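DNA repair protein RecN (Deinococcus radiodurans, PDB 4ABX) probably takes part in recombinational repair of double-strand DNA breaks as an ATP-binding, SMC-like protein, of which this chain is the coiled-coil domain. Local coordinates at residues 73-78 with 94-99; 59-64 with 104-109; 52-57 with 112-117. All blocks are in the same frame, centred on the assembly; numbering follows the deposited sequence.

Contact 1 (73-78 with 94-99); sequences GEAVRA and NELRAA
Val76 meets Leu96 and Arg97 with a different methyl for each. CG2 goes to the leucine. Val76 CG2 lies 3.8 Å from Leu96 CD2, and the side chains of Val76 and Leu96 run antiparallel as they pass. CG1 goes to the arginine. Val76 CG1 sits over one face of the Arg97 guanidinium, 4.0 Å from Arg97 NE. Val76 and Arg97 meet nearly perpendicular there. The extended arginine chain makes this possible, since it carries the flat group from the flank of its helix across to the valine. Its aliphatic part also packs, with Arg97 CG 4.2 Å from Val76 CG1. Leu96 has CG anti to the backbone N (chi1 -170°), and its CD2 branch also reaches Ala75 CB at 3.9 Å. Ala75, Val76 and Leu96 are buried, and the exposed Arg97 flanks them. The segments are helical and nearly antiparallel, at 165° between their directions. They belong to helices 68-83 and 87-115, which follow each other in the chain as a helical hairpin. Leu61 of the second subunit packs on both Ala75 and Leu96, so the dimer partner covers this seam.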
ATOM      1  N   GLY A  73       6.696  -3.300  -3.119  1.00 23.10           N
ATOM      2  CA  GLY A  73       7.739  -3.242  -4.126  1.00 27.22           C
ATOM      3  C   GLY A  73       8.503  -1.933  -4.107  1.00 29.83           C
ATOM      4  O   GLY A  73       9.724  -1.921  -4.248  1.00 24.75           O
ATOM      5  N   GLU A  74       7.784  -0.825  -3.938  1.00 29.74           N
ATOM      6  CA  GLU A  74       8.429   0.481  -3.841  1.00 26.85           C
ATOM      7  C   GLU A  74       9.338   0.524  -2.621  1.00 23.09           C
ATOM      8  O   GLU A  74      10.460   1.025  -2.690  1.00 23.01           O
ATOM      9  CB  GLU A  74       7.394   1.606  -3.765  1.00 28.86           C
ATOM     10  CG  GLU A  74       6.618   1.824  -5.050  1.00 38.36           C
ATOM     11  CD  GLU A  74       5.646   2.987  -4.953  1.00 47.11           C
ATOM     12  OE1 GLU A  74       5.971   3.987  -4.277  1.00 48.41           O
ATOM     13  OE2 GLU A  74       4.552   2.895  -5.550  1.00 50.44           O
ATOM     14  N   ALA A  75       8.842  -0.012  -1.510  1.00 19.31           N
ATOM     15  CA  ALA A  75       9.590  -0.064  -0.257  1.00 19.08           C
ATOM     16  C   ALA A  75      10.843  -0.923  -0.390  1.00 23.34           C
ATOM     17  O   ALA A  75      11.879  -0.611   0.190  1.00 24.05           O
ATOM     18  CB  ALA A  75       8.700  -0.601   0.878  1.00 14.98           C
ATOM     19  N   VAL A  76      10.733  -2.021  -1.131  1.00 25.52           N
ATOM     20  CA  VAL A  76      11.892  -2.863  -1.381  1.00 24.81           C
ATOM     21  C   VAL A  76      12.954  -2.072  -2.135  1.00 22.70           C
ATOM     22  O   VAL A  76      14.129  -2.121  -1.795  1.00 19.81           O
ATOM     23  CB  VAL A  76      11.531  -4.138  -2.166  1.00 20.60           C
ATOM     24  CG1 VAL A  76      12.799  -4.813  -2.691  1.00 24.67           C
ATOM     25  CG2 VAL A  76      10.730  -5.097  -1.278  1.00 20.03           C
ATOM     26  N   ARG A  77      12.535  -1.337  -3.159  1.00 23.61           N
ATOM     27  CA  ARG A  77      13.472  -0.526  -3.929  1.00 25.42           C
ATOM     28  C   ARG A  77      14.077   0.613  -3.094  1.00 24.55           C
ATOM     29  O   ARG A  77      15.256   0.931  -3.230  1.00 22.21           O
ATOM     30  CB  ARG A  77      12.811   0.003  -5.204  1.00 29.60           C
ATOM     31  CG  ARG A  77      12.511  -1.098  -6.218  1.00 40.82           C
ATOM     32  CD  ARG A  77      12.043  -0.538  -7.555  1.00 45.86           C
ATOM     33  NE  ARG A  77      10.721   0.074  -7.461  1.00 48.84           N
ATOM     34  CZ  ARG A  77       9.577  -0.584  -7.626  1.00 44.95           C
ATOM     35  NH1 ARG A  77       9.589  -1.884  -7.897  1.00 42.53           N
ATOM     36  NH2 ARG A  77       8.419   0.058  -7.522  1.00 37.10           N
ATOM     37  N   ALA A  78      13.269   1.207  -2.225  1.00 19.42           N
ATOM     38  CA  ALA A  78      13.745   2.258  -1.329  1.00 27.59           C
ATOM     39  C   ALA A  78      14.880   1.762  -0.431  1.00 25.96           C
ATOM     40  O   ALA A  78      15.746   2.535  -0.026  1.00 24.79           O
ATOM     41  CB  ALA A  78      12.595   2.798  -0.488  1.00 29.92           C
ATOM     42  N   ASN A  94      15.353  -8.504   2.507  1.00 25.23           N
ATOM     43  CA  ASN A  94      15.092  -9.880   2.094  1.00 27.80           C
ATOM     44  C   ASN A  94      13.823 -10.446   2.729  1.00 27.80           C
ATOM     45  O   ASN A  94      13.034 -11.112   2.065  1.00 27.42           O
ATOM     46  CB  ASN A  94      16.297 -10.775   2.391  1.00 31.15           C
ATOM     47  CG  ASN A  94      17.430 -10.581   1.397  1.00 31.07           C
ATOM     48  OD1 ASN A  94      18.605 -10.639   1.758  1.00 31.82           O
ATOM     49  ND2 ASN A  94      17.080 -10.359   0.133  1.00 23.77           N
ATOM     50  N   GLU A  95      13.619 -10.168   4.012  1.00 24.57           N
ATOM     51  CA  GLU A  95      12.373 -10.536   4.671  1.00 26.98           C
ATOM     52  C   GLU A  95      11.170  -9.856   4.014  1.00 26.25           C
ATOM     53  O   GLU A  95      10.080 -10.434   3.945  1.00 23.38           O
ATOM     54  CB  GLU A  95      12.437 -10.209   6.168  1.00 21.91           C
ATOM     55  CG  GLU A  95      13.394 -11.113   6.931  1.00 32.02           C
ATOM     56  CD  GLU A  95      13.689 -10.618   8.334  1.00 40.74           C
ATOM     57  OE1 GLU A  95      13.003  -9.683   8.798  1.00 41.45           O
ATOM     58  OE2 GLU A  95      14.614 -11.166   8.973  1.00 42.37           O
ATOM     59  N   LEU A  96      11.372  -8.633   3.524  1.00 20.50           N
ATOM     60  CA  LEU A  96      10.299  -7.883   2.878  1.00 17.64           C
ATOM     61  C   LEU A  96       9.948  -8.481   1.509  1.00 23.10           C
ATOM     62  O   LEU A  96       8.775  -8.548   1.133  1.00 24.03           O
ATOM     63  CB  LEU A  96      10.656  -6.396   2.761  1.00 18.66           C
ATOM     64  CG  LEU A  96       9.527  -5.460   2.321  1.00 21.78           C
ATOM     65  CD1 LEU A  96       8.318  -5.584   3.254  1.00 20.56           C
ATOM     66  CD2 LEU A  96      10.015  -4.012   2.262  1.00 19.00           C
ATOM     67  N   ARG A  97      10.963  -8.922   0.774  1.00 19.22           N
ATOM     68  CA  ARG A  97      10.740  -9.658  -0.468  1.00 19.05           C
ATOM     69  C   ARG A  97       9.874 -10.897  -0.228  1.00 26.50           C
ATOM     70  O   ARG A  97       8.946 -11.184  -1.001  1.00 22.10           O
ATOM     71  CB  ARG A  97      12.072 -10.058  -1.110  1.00 24.58           C
ATOM     72  CG  ARG A  97      12.794  -8.915  -1.816  1.00 30.37           C
ATOM     73  CD  ARG A  97      13.961  -9.422  -2.653  1.00 37.12           C
ATOM     74  NE  ARG A  97      14.531  -8.367  -3.490  1.00 46.33           N
ATOM     75  CZ  ARG A  97      15.674  -7.737  -3.231  1.00 47.54           C
ATOM     76  NH1 ARG A  97      16.385  -8.062  -2.158  1.00 51.97           N
ATOM     77  NH2 ARG A  97      16.113  -6.788  -4.047  1.00 46.51           N
ATOM     78  N   ALA A  98      10.186 -11.633   0.838  1.00 21.32           N
ATOM     79  CA  ALA A  98       9.398 -12.802   1.217  1.00 26.20           C
ATOM     80  C   ALA A  98       7.945 -12.424   1.510  1.00 29.59           C
ATOM     81  O   ALA A  98       7.023 -13.136   1.124  1.00 28.71           O
ATOM     82  CB  ALA A  98      10.022 -13.503   2.420  1.00 27.43           C
ATOM     83  N   ALA A  99       7.742 -11.304   2.199  1.00 26.62           N
ATOM     84  CA  ALA A  99       6.392 -10.845   2.480  1.00 23.99           C
ATOM     85  C   ALA A  99       5.656 -10.515   1.183  1.00 23.01           C
ATOM     86  O   ALA A  99       4.475 -10.824   1.042  1.00 23.36           O
ATOM     87  CB  ALA A  99       6.407  -9.648   3.414  1.00 24.32           C
TER

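Contact 2 (59-64 with 104-109); sequences ELLSDG and QAIAGE
Leu61 faces Ala107 and Ile106 across the helix interface. Leu61 CB lies 4.1 Å from Ala107 CB. CG stands anti to the carbonyl carbon and beside the backbone N (chi1 -70°). It carries the chain across helix 104-109 and serves as the branch point. Leu61 CD1 points to Ile106 and stops 4.0 Å from Ile106 CG2, with the two side chains crossing at a slant. CD2, the other branch, meets neither residue. Val103 and Leu110, on the same helix as Ile106, add further packing to Leu61. Ala107 CB has a second neighbour in Ser62 CB, at 3.9 Å. The small alanine thus sits against the CB atoms of two successive residues. This fits the close backbone approach, with Leu61 CA and Ala107 CA 6.2 Å apart. Ser62 touches through carbon. Ser62 OG makes a weak hydrogen bond to Asp63 OD1 at 3.4 Å. Asp63 also forms a salt bridge with Arg111, which ties the end of helix 33-63 to helix 87-115 beside the apolar contact. The helix finishes with a wider pi-type turn at 59-63, in which Gly64 N bonds to Glu59 O at 2.7 Å. The short helical pieces 59-63 and 104-109 lie at 109° to each other, and the chain leaves helical geometry at Gly64. Glu95 of the second subunit packs on Ile106. The contact is helix-to-helix packing in the coiled-coil domain of an SMC-like protein, where a pi-type turn closes one helix and the second subunit packs beside the apolar residues.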
ATOM      1  N   GLU A  59      -8.220  -6.973  -5.814  1.00 28.54           N
ATOM      2  CA  GLU A  59      -8.098  -5.561  -6.164  1.00 33.57           C
ATOM      3  C   GLU A  59      -7.130  -4.817  -5.237  1.00 29.91           C
ATOM      4  O   GLU A  59      -6.249  -4.093  -5.698  1.00 28.43           O
ATOM      5  CB  GLU A  59      -9.475  -4.893  -6.137  1.00 40.74           C
ATOM      6  CG  GLU A  59      -9.523  -3.537  -6.826  1.00 50.54           C
ATOM      7  CD  GLU A  59      -9.437  -3.647  -8.337  1.00 54.41           C
ATOM      8  OE1 GLU A  59      -9.411  -4.787  -8.855  1.00 53.07           O
ATOM      9  OE2 GLU A  59      -9.403  -2.593  -9.007  1.00 58.14           O
ATOM     10  N   LEU A  60      -7.294  -5.007  -3.930  1.00 26.55           N
ATOM     11  CA  LEU A  60      -6.509  -4.278  -2.932  1.00 26.39           C
ATOM     12  C   LEU A  60      -5.080  -4.793  -2.792  1.00 27.47           C
ATOM     13  O   LEU A  60      -4.165  -4.034  -2.457  1.00 29.38           O
ATOM     14  CB  LEU A  60      -7.197  -4.328  -1.564  1.00 27.53           C
ATOM     15  CG  LEU A  60      -8.512  -3.562  -1.397  1.00 28.95           C
ATOM     16  CD1 LEU A  60      -9.298  -4.088  -0.193  1.00 28.83           C
ATOM     17  CD2 LEU A  60      -8.281  -2.058  -1.283  1.00 33.19           C
ATOM     18  N   LEU A  61      -4.882  -6.084  -3.034  1.00 24.13           N
ATOM     19  CA  LEU A  61      -3.559  -6.668  -2.868  1.00 23.30           C
ATOM     20  C   LEU A  61      -2.706  -6.507  -4.121  1.00 28.60           C
ATOM     21  O   LEU A  61      -1.481  -6.459  -4.033  1.00 27.07           O
ATOM     22  CB  LEU A  61      -3.650  -8.153  -2.501  1.00 20.13           C
ATOM     23  CG  LEU A  61      -4.179  -8.538  -1.118  1.00 20.78           C
ATOM     24  CD1 LEU A  61      -4.055 -10.040  -0.923  1.00 17.95           C
ATOM     25  CD2 LEU A  61      -3.436  -7.785  -0.007  1.00 21.37           C
ATOM     26  N   SER A  62      -3.349  -6.410  -5.283  1.00 26.04           N
ATOM     27  CA  SER A  62      -2.630  -6.618  -6.534  1.00 32.62           C
ATOM     28  C   SER A  62      -3.092  -5.787  -7.739  1.00 33.05           C
ATOM     29  O   SER A  62      -2.281  -5.122  -8.377  1.00 37.66           O
ATOM     30  CB  SER A  62      -2.659  -8.110  -6.892  1.00 37.02           C
ATOM     31  OG  SER A  62      -1.826  -8.389  -8.004  1.00 47.80           O
ATOM     32  N   ASP A  63      -4.386  -5.835  -8.053  1.00 31.37           N
ATOM     33  CA  ASP A  63      -4.880  -5.309  -9.327  1.00 37.74           C
ATOM     34  C   ASP A  63      -5.280  -3.831  -9.341  1.00 40.41           C
ATOM     35  O   ASP A  63      -5.257  -3.198 -10.396  1.00 44.24           O
ATOM     36  CB  ASP A  63      -6.049  -6.159  -9.837  1.00 41.06           C
ATOM     37  CG  ASP A  63      -5.602  -7.506 -10.365  1.00 43.67           C
ATOM     38  OD1 ASP A  63      -4.443  -7.898 -10.101  1.00 37.96           O
ATOM     39  OD2 ASP A  63      -6.414  -8.174 -11.041  1.00 47.78           O
ATOM     40  N   GLY A  64      -5.665  -3.289  -8.192  1.00 36.72           N
ATOM     41  CA  GLY A  64      -6.053  -1.891  -8.121  1.00 39.52           C
ATOM     42  C   GLY A  64      -4.920  -0.979  -8.562  1.00 42.35           C
ATOM     43  O   GLY A  64      -3.749  -1.362  -8.508  1.00 41.12           O
ATOM     44  N   GLN A 104       1.534 -11.778  -3.027  0.55 25.65           N
ATOM     45  CA  GLN A 104       1.238 -12.086  -4.418  0.55 26.79           C
ATOM     46  C   GLN A 104       0.643 -13.484  -4.545  0.55 27.18           C
ATOM     47  O   GLN A 104      -0.311 -13.701  -5.294  0.55 26.84           O
ATOM     48  CB  GLN A 104       2.501 -11.950  -5.273  0.55 28.46           C
ATOM     49  CG  GLN A 104       3.053 -10.529  -5.306  0.55 28.06           C
ATOM     50  CD  GLN A 104       4.371 -10.418  -6.048  0.55 29.62           C
ATOM     51  OE1 GLN A 104       5.250 -11.271  -5.914  0.55 26.48           O
ATOM     52  NE2 GLN A 104       4.517  -9.359  -6.837  0.55 30.37           N
ATOM     53  N   ALA A 105       1.207 -14.427  -3.798  1.00 26.35           N
ATOM     54  CA  ALA A 105       0.719 -15.798  -3.795  1.00 25.84           C
ATOM     55  C   ALA A 105      -0.729 -15.821  -3.312  1.00 25.89           C
ATOM     56  O   ALA A 105      -1.592 -16.470  -3.913  1.00 25.62           O
ATOM     57  CB  ALA A 105       1.602 -16.679  -2.916  1.00 22.32           C
ATOM     58  N   ILE A 106      -0.997 -15.090  -2.234  1.00 21.38           N
ATOM     59  CA  ILE A 106      -2.347 -15.008  -1.691  1.00 20.16           C
ATOM     60  C   ILE A 106      -3.316 -14.387  -2.701  1.00 24.28           C
ATOM     61  O   ILE A 106      -4.433 -14.876  -2.879  1.00 22.54           O
ATOM     62  CB  ILE A 106      -2.379 -14.226  -0.374  1.00 22.45           C
ATOM     63  CG1 ILE A 106      -1.711 -15.044   0.738  1.00 22.42           C
ATOM     64  CG2 ILE A 106      -3.814 -13.881   0.005  1.00 20.44           C
ATOM     65  CD1 ILE A 106      -1.455 -14.242   2.003  1.00 25.09           C
ATOM     66  N   ALA A 107      -2.878 -13.323  -3.368  1.00 21.33           N
ATOM     67  CA  ALA A 107      -3.699 -12.693  -4.396  1.00 29.46           C
ATOM     68  C   ALA A 107      -4.007 -13.669  -5.534  1.00 28.28           C
ATOM     69  O   ALA A 107      -5.086 -13.628  -6.126  1.00 28.84           O
ATOM     70  CB  ALA A 107      -3.018 -11.431  -4.931  1.00 30.10           C
ATOM     71  N   GLY A 108      -3.058 -14.550  -5.834  1.00 30.94           N
ATOM     72  CA  GLY A 108      -3.257 -15.576  -6.847  1.00 29.15           C
ATOM     73  C   GLY A 108      -4.317 -16.601  -6.474  1.00 30.56           C
ATOM     74  O   GLY A 108      -5.159 -16.970  -7.299  1.00 27.23           O
ATOM     75  N   GLU A 109      -4.281 -17.069  -5.230  1.00 27.56           N
ATOM     76  CA  GLU A 109      -5.265 -18.041  -4.763  1.00 24.73           C
ATOM     77  C   GLU A 109      -6.662 -17.430  -4.708  1.00 25.39           C
ATOM     78  O   GLU A 109      -7.662 -18.086  -5.035  1.00 32.08           O
ATOM     79  CB  GLU A 109      -4.882 -18.590  -3.392  1.00 27.55           C
ATOM     80  CG  GLU A 109      -4.717 -20.102  -3.366  1.00 46.72           C
ATOM     81  CD  GLU A 109      -3.286 -20.527  -3.608  1.00 53.62           C
ATOM     82  OE1 GLU A 109      -2.434 -20.239  -2.744  1.00 57.99           O
ATOM     83  OE2 GLU A 109      -3.012 -21.139  -4.661  1.00 55.23           O
TER

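Contact 3 (52-57 with 112-117); sequences QAAAGG and DVAEGS
Val113 holds CG1 anti to its own backbone N (chi1 170°), and this methyl is the one that meets Ala54. CG2 stands anti to the carbonyl carbon instead and does not join the touch. Ala54 has no side-chain torsion to set: its CB points toward segment 112-117. Ala54 CB lies 3.8 Å from Val113 CG1 and 3.9 Å from Val113 CB, so the alanine methyl rests against the branch of the valine. The next residue completes the contact. Ala114 CB comes to 4.2 Å from Ala54 CB, and both methyls point toward each other's segments. Ala114 N is also near, at 4.1 Å from Ala54 CB, so the methyl packs close to the main chain as well. Small residues allow this approach, and Ala54 CA and Ala114 CA are 5.7 Å apart. The side chains that touch are all apolar, and the contact is modest, burying 110 Å² over both segments. Ala54 is buried, while Val113 and Ala114 are partly exposed. Segment 52-57 lies within helix 33-63. Segment 112-117 carries the last turn of helix 87-115 and the start of the connection to helix 121-141. Ile50 and Ala51 of helix 33-63 extend the packing, touching Val113 and Ser117. From the second subunit, Val89 packs on Val113 and Ala78 on Ala53, so helices of both chains border this junction.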
ATOM      1  N   GLN A  52     -17.353 -12.071  -4.186  1.00 27.32           N
ATOM      2  CA  GLN A  52     -17.154 -10.633  -4.033  1.00 25.59           C
ATOM      3  C   GLN A  52     -15.999 -10.368  -3.062  1.00 26.16           C
ATOM      4  O   GLN A  52     -15.224  -9.427  -3.236  1.00 28.60           O
ATOM      5  CB  GLN A  52     -18.445  -9.992  -3.523  1.00 30.21           C
ATOM      6  CG  GLN A  52     -18.527  -8.486  -3.668  1.00 47.12           C
ATOM      7  CD  GLN A  52     -19.917  -7.957  -3.348  1.00 57.25           C
ATOM      8  OE1 GLN A  52     -20.498  -7.192  -4.120  1.00 60.27           O
ATOM      9  NE2 GLN A  52     -20.461  -8.369  -2.203  1.00 56.86           N
ATOM     10  N   ALA A  53     -15.887 -11.200  -2.032  1.00 22.69           N
ATOM     11  CA  ALA A  53     -14.791 -11.058  -1.068  1.00 25.85           C
ATOM     12  C   ALA A  53     -13.446 -11.306  -1.748  1.00 29.20           C
ATOM     13  O   ALA A  53     -12.505 -10.537  -1.579  1.00 30.04           O
ATOM     14  CB  ALA A  53     -14.978 -12.019   0.099  1.00 25.99           C
ATOM     15  N   ALA A  54     -13.362 -12.389  -2.515  1.00 27.86           N
ATOM     16  CA  ALA A  54     -12.137 -12.720  -3.240  1.00 30.98           C
ATOM     17  C   ALA A  54     -11.779 -11.671  -4.293  1.00 33.94           C
ATOM     18  O   ALA A  54     -10.598 -11.392  -4.518  1.00 35.66           O
ATOM     19  CB  ALA A  54     -12.241 -14.103  -3.873  1.00 28.94           C
ATOM     20  N   ALA A  55     -12.790 -11.094  -4.939  1.00 22.70           N
ATOM     21  CA  ALA A  55     -12.550 -10.038  -5.923  1.00 29.92           C
ATOM     22  C   ALA A  55     -11.990  -8.771  -5.269  1.00 34.42           C
ATOM     23  O   ALA A  55     -11.047  -8.159  -5.775  1.00 36.36           O
ATOM     24  CB  ALA A  55     -13.821  -9.720  -6.696  1.00 27.55           C
ATOM     25  N   GLY A  56     -12.581  -8.381  -4.146  1.00 32.71           N
ATOM     26  CA  GLY A  56     -12.126  -7.213  -3.415  1.00 32.51           C
ATOM     27  C   GLY A  56     -10.690  -7.364  -2.944  1.00 31.66           C
ATOM     28  O   GLY A  56      -9.898  -6.430  -3.044  1.00 31.45           O
ATOM     29  N   GLY A  57     -10.356  -8.546  -2.437  1.00 25.08           N
ATOM     30  CA  GLY A  57      -9.009  -8.824  -1.975  1.00 32.52           C
ATOM     31  C   GLY A  57      -7.979  -8.732  -3.084  1.00 29.96           C
ATOM     32  O   GLY A  57      -6.898  -8.171  -2.901  1.00 27.28           O
ATOM     33  N   ASP A 112      -8.151 -17.376  -8.022  1.00 34.38           N
ATOM     34  CA  ASP A 112      -8.660 -18.716  -8.303  1.00 34.17           C
ATOM     35  C   ASP A 112     -10.033 -18.939  -7.671  1.00 32.77           C
ATOM     36  O   ASP A 112     -10.903 -19.560  -8.278  1.00 31.74           O
ATOM     37  CB  ASP A 112      -7.681 -19.792  -7.822  1.00 37.61           C
ATOM     38  CG  ASP A 112      -6.465 -19.919  -8.720  1.00 47.02           C
ATOM     39  OD1 ASP A 112      -6.501 -19.396  -9.854  1.00 50.47           O
ATOM     40  OD2 ASP A 112      -5.473 -20.551  -8.295  1.00 51.98           O
ATOM     41  N   VAL A 113     -10.223 -18.441  -6.451  1.00 29.93           N
ATOM     42  CA  VAL A 113     -11.519 -18.568  -5.786  1.00 29.34           C
ATOM     43  C   VAL A 113     -12.596 -17.889  -6.622  1.00 28.32           C
ATOM     44  O   VAL A 113     -13.647 -18.467  -6.883  1.00 32.87           O
ATOM     45  CB  VAL A 113     -11.519 -17.947  -4.372  1.00 25.59           C
ATOM     46  CG1 VAL A 113     -12.951 -17.873  -3.815  1.00 19.84           C
ATOM     47  CG2 VAL A 113     -10.611 -18.728  -3.435  1.00 26.36           C
ATOM     48  N   ALA A 114     -12.323 -16.657  -7.041  1.00 33.49           N
ATOM     49  CA  ALA A 114     -13.279 -15.894  -7.832  1.00 37.39           C
ATOM     50  C   ALA A 114     -13.537 -16.565  -9.174  1.00 36.80           C
ATOM     51  O   ALA A 114     -14.684 -16.739  -9.579  1.00 40.98           O
ATOM     52  CB  ALA A 114     -12.784 -14.468  -8.035  1.00 36.05           C
ATOM     53  N   GLU A 115     -12.464 -16.957  -9.851  1.00 40.04           N
ATOM     54  CA  GLU A 115     -12.571 -17.558 -11.175  1.00 45.19           C
ATOM     55  C   GLU A 115     -13.314 -18.891 -11.166  1.00 46.67           C
ATOM     56  O   GLU A 115     -13.948 -19.259 -12.154  1.00 48.86           O
ATOM     57  CB  GLU A 115     -11.186 -17.730 -11.804  1.00 50.66           C
ATOM     58  CG  GLU A 115     -10.527 -16.422 -12.219  1.00 59.56           C
ATOM     59  CD  GLU A 115      -9.128 -16.620 -12.774  1.00 67.22           C
ATOM     60  OE1 GLU A 115      -8.596 -17.748 -12.666  1.00 70.87           O
ATOM     61  OE2 GLU A 115      -8.558 -15.648 -13.316  1.00 69.20           O
ATOM     62  N   GLY A 116     -13.238 -19.612 -10.051  1.00 42.42           N
ATOM     63  CA  GLY A 116     -13.849 -20.928  -9.960  1.00 39.37           C
ATOM     64  C   GLY A 116     -15.193 -20.945  -9.256  1.00 36.91           C
ATOM     65  O   GLY A 116     -15.791 -22.008  -9.052  1.00 36.75           O
ATOM     66  N   SER A 117     -15.671 -19.760  -8.891  1.00 31.42           N
ATOM     67  CA  SER A 117     -16.919 -19.615  -8.150  1.00 33.48           C
ATOM     68  C   SER A 117     -18.098 -20.312  -8.820  1.00 35.01           C
ATOM     69  O   SER A 117     -18.231 -20.296 -10.043  1.00 34.11           O
ATOM     70  CB  SER A 117     -17.250 -18.134  -7.958  1.00 35.65           C
ATOM     71  OG  SER A 117     -18.568 -17.969  -7.465  1.00 31.06           O
TER

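All three contacts use helix 87-115. Contact 1 pairs it with helix 68-83, while contacts 2 and 3 pair it with helix 33-63. Along the chain they are nested: contact 1 falls between the two segments of contact 2, and contact 2 between those of contact 3. The centres of contacts 2 and 3 are about 10 Å apart, and those of contacts 1 and 2 about 16 Å. Contacts 1 and 3 are about 26 Å apart between centres. All lie on the same side of the chain's centre and touch the second subunit. Within one chain contacts 1 and 2 do not touch (nearest atoms about 5 Å); contact 1 of one chain packs against contact 2 of the second subunit.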